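PDB 3PTW: malonyl CoA-acyl carrier protein transacylase, which probably catalyses transfer of the malonyl group from coenzyme A to acyl carrier protein, providing malonyl units for fatty acid synthesis. Local coordinates for residues Val16-Glu21 with Pro64-Thr69; Lys20-Asn25 with Leu293-Leu298; Glu27-Val32 with Asn70-Thr75. All coordinates share one frame; numbering follows the deposited sequence.

Interaction 1: residues Val16-Glu21 with Pro64-Thr69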
loop_
_atom_site.group_PDB
_atom_site.type_symbol
_atom_site.label_atom_id
_atom_site.label_comp_id
_atom_site.label_asym_id
_atom_site.label_seq_id
_atom_site.Cartn_x
_atom_site.Cartn_y
_atom_site.Cartn_z
ATOM N N VAL A 16 -4.468 13.513 -9.922
ATOM C CA VAL A 16 -4.939 13.657 -11.290
ATOM C C VAL A 16 -3.740 13.735 -12.229
ATOM O O VAL A 16 -2.826 14.527 -12.014
ATOM C CB VAL A 16 -5.822 14.920 -11.449
ATOM C CG1 VAL A 16 -6.396 14.998 -12.851
ATOM C CG2 VAL A 16 -6.941 14.919 -10.411
ATOM N N GLY A 17 -3.757 12.907 -13.269
ATOM C CA GLY A 17 -2.671 12.853 -14.246
ATOM C C GLY A 17 -1.668 11.734 -13.983
ATOM O O GLY A 17 -0.797 11.491 -14.805
ATOM N N MET A 18 -1.776 11.043 -12.846
ATOM C CA MET A 18 -0.894 9.892 -12.606
ATOM C C MET A 18 -1.093 8.874 -13.738
ATOM O O MET A 18 -2.188 8.763 -14.306
ATOM C CB MET A 18 -1.130 9.275 -11.225
ATOM C CG MET A 18 -2.447 8.516 -11.075
ATOM S SD MET A 18 -2.714 7.942 -9.391
ATOM C CE MET A 18 -4.283 7.076 -9.610
ATOM N N GLY A 19 -0.020 8.188 -14.115
ATOM C CA GLY A 19 -0.078 7.206 -15.196
ATOM C C GLY A 19 0.018 7.738 -16.610
ATOM O O GLY A 19 0.386 7.002 -17.532
ATOM N N LYS A 20 -0.314 9.015 -16.792
ATOM C CA LYS A 20 -0.418 9.586 -18.123
ATOM C C LYS A 20 0.894 9.545 -18.909
ATOM O O LYS A 20 0.890 9.189 -20.083
ATOM C CB LYS A 20 -0.981 11.015 -18.056
ATOM C CG LYS A 20 -1.009 11.753 -19.382
ATOM C CD LYS A 20 -2.303 11.488 -20.123
ATOM C CE LYS A 20 -2.702 12.689 -20.980
ATOM N NZ LYS A 20 -2.190 12.574 -22.373
ATOM N N GLU A 21 2.012 9.893 -18.278
ATOM C CA GLU A 21 3.296 9.929 -19.003
ATOM C C GLU A 21 3.715 8.548 -19.481
ATOM O O GLU A 21 4.230 8.404 -20.597
ATOM C CB GLU A 21 4.407 10.591 -18.184
ATOM C CG GLU A 21 4.243 12.100 -18.044
ATOM C CD GLU A 21 5.394 12.773 -17.315
ATOM O OE1 GLU A 21 6.413 12.123 -17.005
ATOM O OE2 GLU A 21 5.281 13.979 -17.060
ATOM N N PRO A 64 -8.789 0.843 -7.470
ATOM C CA PRO A 64 -8.475 0.358 -8.826
ATOM C C PRO A 64 -7.750 1.382 -9.686
ATOM O O PRO A 64 -7.120 1.015 -10.686
ATOM C CB PRO A 64 -9.847 0.063 -9.429
ATOM C CG PRO A 64 -10.810 0.957 -8.651
ATOM C CD PRO A 64 -10.245 0.939 -7.248
ATOM N N ALA A 65 -7.858 2.656 -9.333
ATOM C CA ALA A 65 -7.096 3.685 -10.034
ATOM C C ALA A 65 -5.595 3.494 -9.800
ATOM O O ALA A 65 -4.825 3.427 -10.752
ATOM C CB ALA A 65 -7.549 5.063 -9.619
ATOM N N ILE A 66 -5.195 3.377 -8.542
ATOM C CA ILE A 66 -3.784 3.163 -8.175
ATOM C C ILE A 66 -3.244 1.823 -8.677
ATOM O O ILE A 66 -2.141 1.753 -9.231
ATOM C CB ILE A 66 -3.577 3.322 -6.647
ATOM C CG1 ILE A 66 -3.775 4.790 -6.268
ATOM C CG2 ILE A 66 -2.199 2.790 -6.196
ATOM C CD1 ILE A 66 -3.683 5.075 -4.811
ATOM N N ILE A 67 -4.040 0.770 -8.518
ATOM C CA ILE A 67 -3.647 -0.568 -8.937
ATOM C C ILE A 67 -3.299 -0.615 -10.431
ATOM O O ILE A 67 -2.307 -1.244 -10.814
ATOM C CB ILE A 67 -4.735 -1.612 -8.575
ATOM C CG1 ILE A 67 -4.798 -1.811 -7.051
ATOM C CG2 ILE A 67 -4.498 -2.937 -9.307
ATOM C CD1 ILE A 67 -3.496 -2.259 -6.397
ATOM N N THR A 68 -4.117 0.063 -11.242
ATOM C CA THR A 68 -3.906 0.181 -12.684
ATOM C C THR A 68 -2.641 0.961 -12.995
ATOM O O THR A 68 -1.869 0.582 -13.870
ATOM C CB THR A 68 -5.101 0.921 -13.391
ATOM O OG1 THR A 68 -6.330 0.233 -13.120
ATOM C CG2 THR A 68 -4.879 0.987 -14.902
ATOM N N THR A 69 -2.467 2.071 -12.293
ATOM C CA THR A 69 -1.309 2.936 -12.458
ATOM C C THR A 69 -0.008 2.196 -12.105
ATOM O O THR A 69 0.955 2.212 -12.889
ATOM C CB THR A 69 -1.517 4.240 -11.661
ATOM O OG1 THR A 69 -2.535 5.015 -12.320
ATOM C CG2 THR A 69 -0.228 5.065 -11.561
#

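Interaction 2: residues Lys20-Asn25 with Leu293-Leu298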
loop_
_atom_site.group_PDB
_atom_site.type_symbol
_atom_site.label_atom_id
_atom_site.label_comp_id
_atom_site.label_asym_id
_atom_site.label_seq_id
_atom_site.Cartn_x
_atom_site.Cartn_y
_atom_site.Cartn_z
ATOM N N LYS A 20 -0.314 9.015 -16.792
ATOM C CA LYS A 20 -0.418 9.586 -18.123
ATOM C C LYS A 20 0.894 9.545 -18.909
ATOM O O LYS A 20 0.890 9.189 -20.083
ATOM C CB LYS A 20 -0.981 11.015 -18.056
ATOM C CG LYS A 20 -1.009 11.753 -19.382
ATOM C CD LYS A 20 -2.303 11.488 -20.123
ATOM C CE LYS A 20 -2.702 12.689 -20.980
ATOM N NZ LYS A 20 -2.190 12.574 -22.373
ATOM N N GLU A 21 2.012 9.893 -18.278
ATOM C CA GLU A 21 3.296 9.929 -19.003
ATOM C C GLU A 21 3.715 8.548 -19.481
ATOM O O GLU A 21 4.230 8.404 -20.597
ATOM C CB GLU A 21 4.407 10.591 -18.184
ATOM C CG GLU A 21 4.243 12.100 -18.044
ATOM C CD GLU A 21 5.394 12.773 -17.315
ATOM O OE1 GLU A 21 6.413 12.123 -17.005
ATOM O OE2 GLU A 21 5.281 13.979 -17.060
ATOM N N PHE A 22 3.479 7.533 -18.651
ATOM C CA PHE A 22 3.693 6.150 -19.085
ATOM C C PHE A 22 2.710 5.730 -20.159
ATOM O O PHE A 22 3.088 5.042 -21.117
ATOM C CB PHE A 22 3.649 5.180 -17.906
ATOM C CG PHE A 22 4.979 5.010 -17.242
ATOM C CD1 PHE A 22 5.751 3.880 -17.496
ATOM C CD2 PHE A 22 5.486 6.001 -16.406
ATOM C CE1 PHE A 22 6.997 3.719 -16.899
ATOM C CE2 PHE A 22 6.729 5.853 -15.811
ATOM C CZ PHE A 22 7.489 4.700 -16.062
ATOM N N PHE A 23 1.455 6.146 -19.989
ATOM C CA PHE A 23 0.396 5.832 -20.945
ATOM C C PHE A 23 0.799 6.305 -22.334
ATOM O O PHE A 23 0.684 5.550 -23.294
ATOM C CB PHE A 23 -0.939 6.478 -20.534
ATOM C CG PHE A 23 -2.048 6.273 -21.539
ATOM C CD1 PHE A 23 -2.907 5.178 -21.438
ATOM C CD2 PHE A 23 -2.224 7.168 -22.604
ATOM C CE1 PHE A 23 -3.928 4.982 -22.373
ATOM C CE2 PHE A 23 -3.235 6.979 -23.549
ATOM C CZ PHE A 23 -4.090 5.887 -23.432
ATOM N N ASP A 24 1.283 7.547 -22.420
ATOM C CA ASP A 24 1.645 8.167 -23.696
ATOM C C ASP A 24 2.968 7.693 -24.280
ATOM O O ASP A 24 3.212 7.856 -25.474
ATOM C CB ASP A 24 1.676 9.693 -23.564
ATOM C CG ASP A 24 0.312 10.281 -23.260
ATOM O OD1 ASP A 24 -0.695 9.602 -23.509
ATOM O OD2 ASP A 24 0.248 11.434 -22.780
ATOM N N ASN A 25 3.824 7.110 -23.450
ATOM C CA ASN A 25 5.199 6.832 -23.888
ATOM C C ASN A 25 5.563 5.358 -23.975
ATOM O O ASN A 25 6.582 5.006 -24.563
ATOM C CB ASN A 25 6.197 7.585 -23.002
ATOM C CG ASN A 25 6.052 9.082 -23.128
ATOM O OD1 ASN A 25 6.526 9.679 -24.088
ATOM N ND2 ASN A 25 5.379 9.695 -22.166
ATOM N N LEU A 293 14.966 4.226 -4.651
ATOM C CA LEU A 293 14.578 4.872 -5.896
ATOM C C LEU A 293 13.072 4.792 -6.077
ATOM O O LEU A 293 12.390 4.079 -5.331
ATOM C CB LEU A 293 15.295 4.222 -7.093
ATOM C CG LEU A 293 16.823 4.125 -7.036
ATOM C CD1 LEU A 293 17.337 3.157 -8.098
ATOM C CD2 LEU A 293 17.496 5.500 -7.177
ATOM N N ASN A 294 12.550 5.533 -7.053
ATOM C CA ASN A 294 11.116 5.510 -7.341
ATOM C C ASN A 294 10.838 5.773 -8.813
ATOM O O ASN A 294 11.623 6.456 -9.491
ATOM C CB ASN A 294 10.336 6.500 -6.458
ATOM C CG ASN A 294 10.450 7.944 -6.948
ATOM O OD1 ASN A 294 11.408 8.634 -6.623
ATOM N ND2 ASN A 294 9.478 8.393 -7.751
ATOM N N VAL A 295 9.744 5.197 -9.313
ATOM C CA VAL A 295 9.246 5.511 -10.658
ATOM C C VAL A 295 7.754 5.834 -10.609
ATOM O O VAL A 295 6.955 5.008 -10.181
ATOM C CB VAL A 295 9.495 4.372 -11.705
ATOM C CG1 VAL A 295 9.286 4.906 -13.114
ATOM C CG2 VAL A 295 10.905 3.767 -11.584
ATOM N N GLU A 296 7.403 7.049 -11.025
ATOM C CA GLU A 296 6.008 7.489 -11.189
ATOM C C GLU A 296 5.810 8.253 -12.503
ATOM O O GLU A 296 4.686 8.443 -12.951
ATOM C CB GLU A 296 5.542 8.355 -9.997
ATOM C CG GLU A 296 6.169 9.771 -9.881
ATOM C CD GLU A 296 5.667 10.557 -8.651
ATOM O OE1 GLU A 296 4.434 10.705 -8.475
ATOM O OE2 GLU A 296 6.510 11.023 -7.855
ATOM N N ASP A 297 6.909 8.699 -13.111
ATOM C CA ASP A 297 6.835 9.491 -14.340
ATOM C C ASP A 297 8.129 9.366 -15.122
ATOM O O ASP A 297 8.985 8.555 -14.773
ATOM C CB ASP A 297 6.465 10.968 -14.058
ATOM C CG ASP A 297 7.321 11.610 -12.963
ATOM O OD1 ASP A 297 8.473 11.178 -12.742
ATOM O OD2 ASP A 297 6.832 12.567 -12.321
ATOM N N LEU A 298 8.268 10.159 -16.178
ATOM C CA LEU A 298 9.482 10.142 -16.995
ATOM C C LEU A 298 10.748 10.549 -16.244
ATOM O O LEU A 298 11.773 9.881 -16.364
ATOM C CB LEU A 298 9.300 11.003 -18.244
ATOM C CG LEU A 298 8.953 10.299 -19.560
ATOM C CD1 LEU A 298 8.171 8.997 -19.366
ATOM C CD2 LEU A 298 8.216 11.261 -20.503
#

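Interaction 3: residues Glu27-Val32 with Asn70-Thr75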
loop_
_atom_site.group_PDB
_atom_site.type_symbol
_atom_site.label_atom_id
_atom_site.label_comp_id
_atom_site.label_asym_id
_atom_site.label_seq_id
_atom_site.Cartn_x
_atom_site.Cartn_y
_atom_site.Cartn_z
ATOM N N GLU A 27 3.801 1.552 -24.958
ATOM C CA GLU A 27 2.636 0.857 -25.521
ATOM C C GLU A 27 2.044 -0.120 -24.531
ATOM O O GLU A 27 0.832 -0.212 -24.413
ATOM C CB GLU A 27 2.984 0.123 -26.821
ATOM C CG GLU A 27 2.936 1.008 -28.062
ATOM C CD GLU A 27 1.514 1.399 -28.461
ATOM O OE1 GLU A 27 0.623 0.518 -28.465
ATOM O OE2 GLU A 27 1.293 2.587 -28.783
ATOM N N GLU A 28 2.919 -0.829 -23.820
ATOM C CA GLU A 28 2.525 -1.792 -22.796
ATOM C C GLU A 28 1.821 -1.144 -21.593
ATOM O O GLU A 28 1.067 -1.805 -20.885
ATOM C CB GLU A 28 3.736 -2.628 -22.343
ATOM C CG GLU A 28 4.862 -1.856 -21.641
ATOM C CD GLU A 28 5.935 -1.331 -22.597
ATOM O OE1 GLU A 28 5.657 -1.168 -23.805
ATOM O OE2 GLU A 28 7.070 -1.065 -22.126
ATOM N N SER A 29 2.065 0.144 -21.368
ATOM C CA SER A 29 1.393 0.870 -20.294
ATOM C C SER A 29 0.008 1.321 -20.774
ATOM O O SER A 29 -0.978 1.242 -20.028
ATOM C CB SER A 29 2.235 2.065 -19.822
ATOM O OG SER A 29 3.493 1.642 -19.320
ATOM N N LYS A 30 -0.047 1.787 -22.020
ATOM C CA LYS A 30 -1.298 2.030 -22.737
ATOM C C LYS A 30 -2.207 0.793 -22.669
ATOM O O LYS A 30 -3.394 0.897 -22.337
ATOM C CB LYS A 30 -0.995 2.412 -24.201
ATOM C CG LYS A 30 -2.119 3.179 -24.928
ATOM C CD LYS A 30 -1.740 3.627 -26.359
ATOM C CE LYS A 30 -0.890 4.917 -26.403
ATOM N NZ LYS A 30 0.602 4.691 -26.448
ATOM N N GLU A 31 -1.635 -0.375 -22.948
ATOM C CA GLU A 31 -2.396 -1.624 -22.992
ATOM C C GLU A 31 -2.976 -1.991 -21.622
ATOM O O GLU A 31 -4.094 -2.514 -21.532
ATOM C CB GLU A 31 -1.517 -2.756 -23.548
ATOM C CG GLU A 31 -2.177 -4.137 -23.601
ATOM C CD GLU A 31 -1.372 -5.161 -24.400
ATOM O OE1 GLU A 31 -1.996 -6.089 -24.962
ATOM O OE2 GLU A 31 -0.124 -5.043 -24.476
ATOM N N VAL A 32 -2.226 -1.706 -20.560
ATOM C CA VAL A 32 -2.706 -1.992 -19.211
ATOM C C VAL A 32 -3.961 -1.188 -18.864
ATOM O O VAL A 32 -4.881 -1.708 -18.215
ATOM C CB VAL A 32 -1.604 -1.806 -18.147
ATOM C CG1 VAL A 32 -2.208 -1.737 -16.753
ATOM C CG2 VAL A 32 -0.608 -2.951 -18.229
ATOM N N ASN A 70 -0.007 1.533 -10.947
ATOM C CA ASN A 70 1.106 0.670 -10.513
ATOM C C ASN A 70 1.487 -0.393 -11.558
ATOM O O ASN A 70 2.668 -0.639 -11.803
ATOM C CB ASN A 70 0.792 0.003 -9.158
ATOM C CG ASN A 70 0.751 1.000 -7.987
ATOM O OD1 ASN A 70 0.970 2.190 -8.168
ATOM N ND2 ASN A 70 0.470 0.504 -6.777
ATOM N N MET A 71 0.477 -0.993 -12.189
ATOM C CA MET A 71 0.698 -2.051 -13.171
ATOM C C MET A 71 1.262 -1.497 -14.491
ATOM O O MET A 71 2.214 -2.053 -15.050
ATOM C CB MET A 71 -0.614 -2.810 -13.409
ATOM C CG MET A 71 -0.500 -4.079 -14.248
ATOM S SD MET A 71 0.568 -5.384 -13.577
ATOM C CE MET A 71 0.215 -6.696 -14.746
ATOM N N ALA A 72 0.676 -0.402 -14.968
ATOM C CA ALA A 72 1.145 0.284 -16.172
ATOM C C ALA A 72 2.629 0.654 -16.082
ATOM O O ALA A 72 3.353 0.498 -17.046
ATOM C CB ALA A 72 0.298 1.532 -16.427
ATOM N N ILE A 73 3.067 1.126 -14.913
ATOM C CA ILE A 73 4.476 1.445 -14.669
ATOM C C ILE A 73 5.354 0.188 -14.566
ATOM O O ILE A 73 6.424 0.101 -15.189
ATOM C CB ILE A 73 4.643 2.316 -13.392
ATOM C CG1 ILE A 73 3.982 3.686 -13.602
ATOM C CG2 ILE A 73 6.141 2.474 -13.017
ATOM C CD1 ILE A 73 3.771 4.491 -12.315
ATOM N N LEU A 74 4.895 -0.781 -13.778
ATOM C CA LEU A 74 5.589 -2.053 -13.634
ATOM C C LEU A 74 5.859 -2.750 -14.981
ATOM O O LEU A 74 6.952 -3.297 -15.197
ATOM C CB LEU A 74 4.778 -2.982 -12.735
ATOM C CG LEU A 74 5.239 -4.446 -12.656
ATOM C CD1 LEU A 74 6.641 -4.551 -12.046
ATOM C CD2 LEU A 74 4.228 -5.273 -11.868
ATOM N N THR A 75 4.850 -2.765 -15.862
ATOM C CA THR A 75 4.954 -3.456 -17.153
ATOM C C THR A 75 6.068 -2.854 -18.003
ATOM O O THR A 75 6.820 -3.584 -18.643
ATOM C CB THR A 75 3.612 -3.412 -17.972
ATOM O OG1 THR A 75 2.505 -3.712 -17.118
ATOM C CG2 THR A 75 3.628 -4.433 -19.088
#

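Interaction 1: residues Val16-Glu21 with Pro64-Thr69
Met-18 and Gly-19, the two central residues of a type II turn running from Gly-17 to Lys-20, meet one side of the long helix 59-79 in the acyl transferase domain. The tight part belongs to Met-18. Its CG sits between the backbone N and the carbonyl carbon (chi1 71°), and the chain beyond is fully extended; this swings the side chain across that of Thr-69 at about a right angle and lets it reach back along the helix. CE ends 3.8 Å from CB of Ala-65 and 4.1 Å from CG1 of Ile-66, while CG lies 3.7 Å from Thr-69 OG1. Beside it the chain comes close without a side chain: the CA atoms of Gly-19 and Thr-69 are 5.2 Å apart, and Gly-19, with positive phi, is also the N-cap of helix 20-25. The solvent side is looser. Val-16, Lys-20 and Glu-21 are exposed and do not touch residues 64-69; Lys-20 pairs with Asp-24 instead. Thr-69 offers Met-18 a hydroxyl already engaged within its own helix: its OG1 donates to Ala-65 O at 3.2 Å, tilted 34° from the carbonyl plane and on the opposite face from Thr-69 N.

Interaction 2: residues Lys20-Asn25 with Leu293-Leu298
The Phe-22 ring turns an edge to Asp-297, in the acyl transferase domain, where the chain leaves strand 291-295, an edge strand of the mixed sheet, and enters helix 298-315. Asp-297 CA lies at the ring edge in its plane, and Asp-297 O is also near that plane, 3.7 Å from Phe-22 CE2. Val-295 CG1 approaches obliquely, 3.5 Å from Phe-22 CZ, its side chain crossing the aromatic one at about a right angle. Ile-73 and Ala-76 of helix 59-79 also touch the ring, and Phe-26, four residues further on, meets it with planes inclined at about 40°, so that Phe-22 joins a helix, a strand end and a second aromatic ring in one apolar cluster.

The side chains of Glu-21 and Asp-297 lie side by side, pointing the same way, and their carboxylate planes are 27° apart. The like charges come near each other without touching, Glu-21 OE1 being 4.7 Å from Asp-297 OD2, and each group serves the same helix start. Asp-297 is the N-cap: its side chain caps a backbone N just past Leu-298, and its OD1 bonds to Ser-300 OG. Glu-21 has an extended chain that carries its carboxylate out to the first turn, where the positive end of the helix would probably help to stabilise both negative charges. On the solvent side, Leu-298 CD2 lies 3.6 Å from Asn-25 ND2. The polar link between the segments is a nearly straight bond of 2.8 Å from Leu-298 N to Glu-21 OE1, met nearly along the C-O axis at an N-H...O angle of 169°.

Interaction 3: residues Glu27-Val32 with Asn70-Thr75
Val-32 spreads its two methyl branches over the turn of helix from Met-71 to Thr-75. Val-32 CG1, anti to its own main-chain nitrogen (chi1 165°), rests 3.6 Å from Ala-72 N and 3.8 Å from Met-71 CG; the bent side chain of Met-71 crosses that of Val-32 at about a right angle. Val-32 CG2 comes within 3.4 Å of Thr-75 OG1. Phe-106 of helix 106-122 touches both Val-32 and Met-71 and so extends this apolar patch.

Helices 27-40 and 59-79 form a close, nearly antiparallel pair within the acyl transferase domain: the local axes approach to 8.0 Å, with 154° between their directions. Small residues make such proximity possible. At the tightest point the CA atoms of Ser-29 and Ala-72 are only 4.2 Å apart, and the Ala-72 methyl packs against the backbone O and CB of Ser-29. Here too lies the polar link, a short bond of 2.5 Å from Ser-29 OG to Ala-72 O, with the hydroxyl standing 43° out of the carbonyl plane.

Further along, the side chains of Glu-28 and Thr-75 slide past each other in opposite directions, Glu-28 CB lying 3.7 Å from Thr-75 CG2. The threonine uses both its branches: CG2 packs on Glu-28, while OG1 both touches Val-32 CG2 and donates to Met-71 O at 2.7 Å.

Both hydroxyls at this interface donate to main-chain carbonyls, one across the gap and one within its helix. Polar side chains can consequently sit among methyl groups here, and the pairing rests on close backbone approach and shape rather than on charge.

In the fold
The three contacts illustrate how chemistry follows depth. Interaction 1 is buried and joins its segments by apolar packing; interactions 2 and 3 are partly buried, and each adds one hydrogen bond to its packing. Helix 59-79 serves both interaction 1 and interaction 3, whose segments meet where Val-32 CG1 packs on Thr-68 O, while interactions 1 and 2 share the start of helix 20-25. A carboxylate makes a hydrogen bond across the contact only in interaction 2, at the N-terminus of helix 298-315 near the sheet edge. Ile-73 links interactions 2 and 3, touching Phe-22 and Val-295 although it belongs to the segment that pairs with Glu-27 to Val-32.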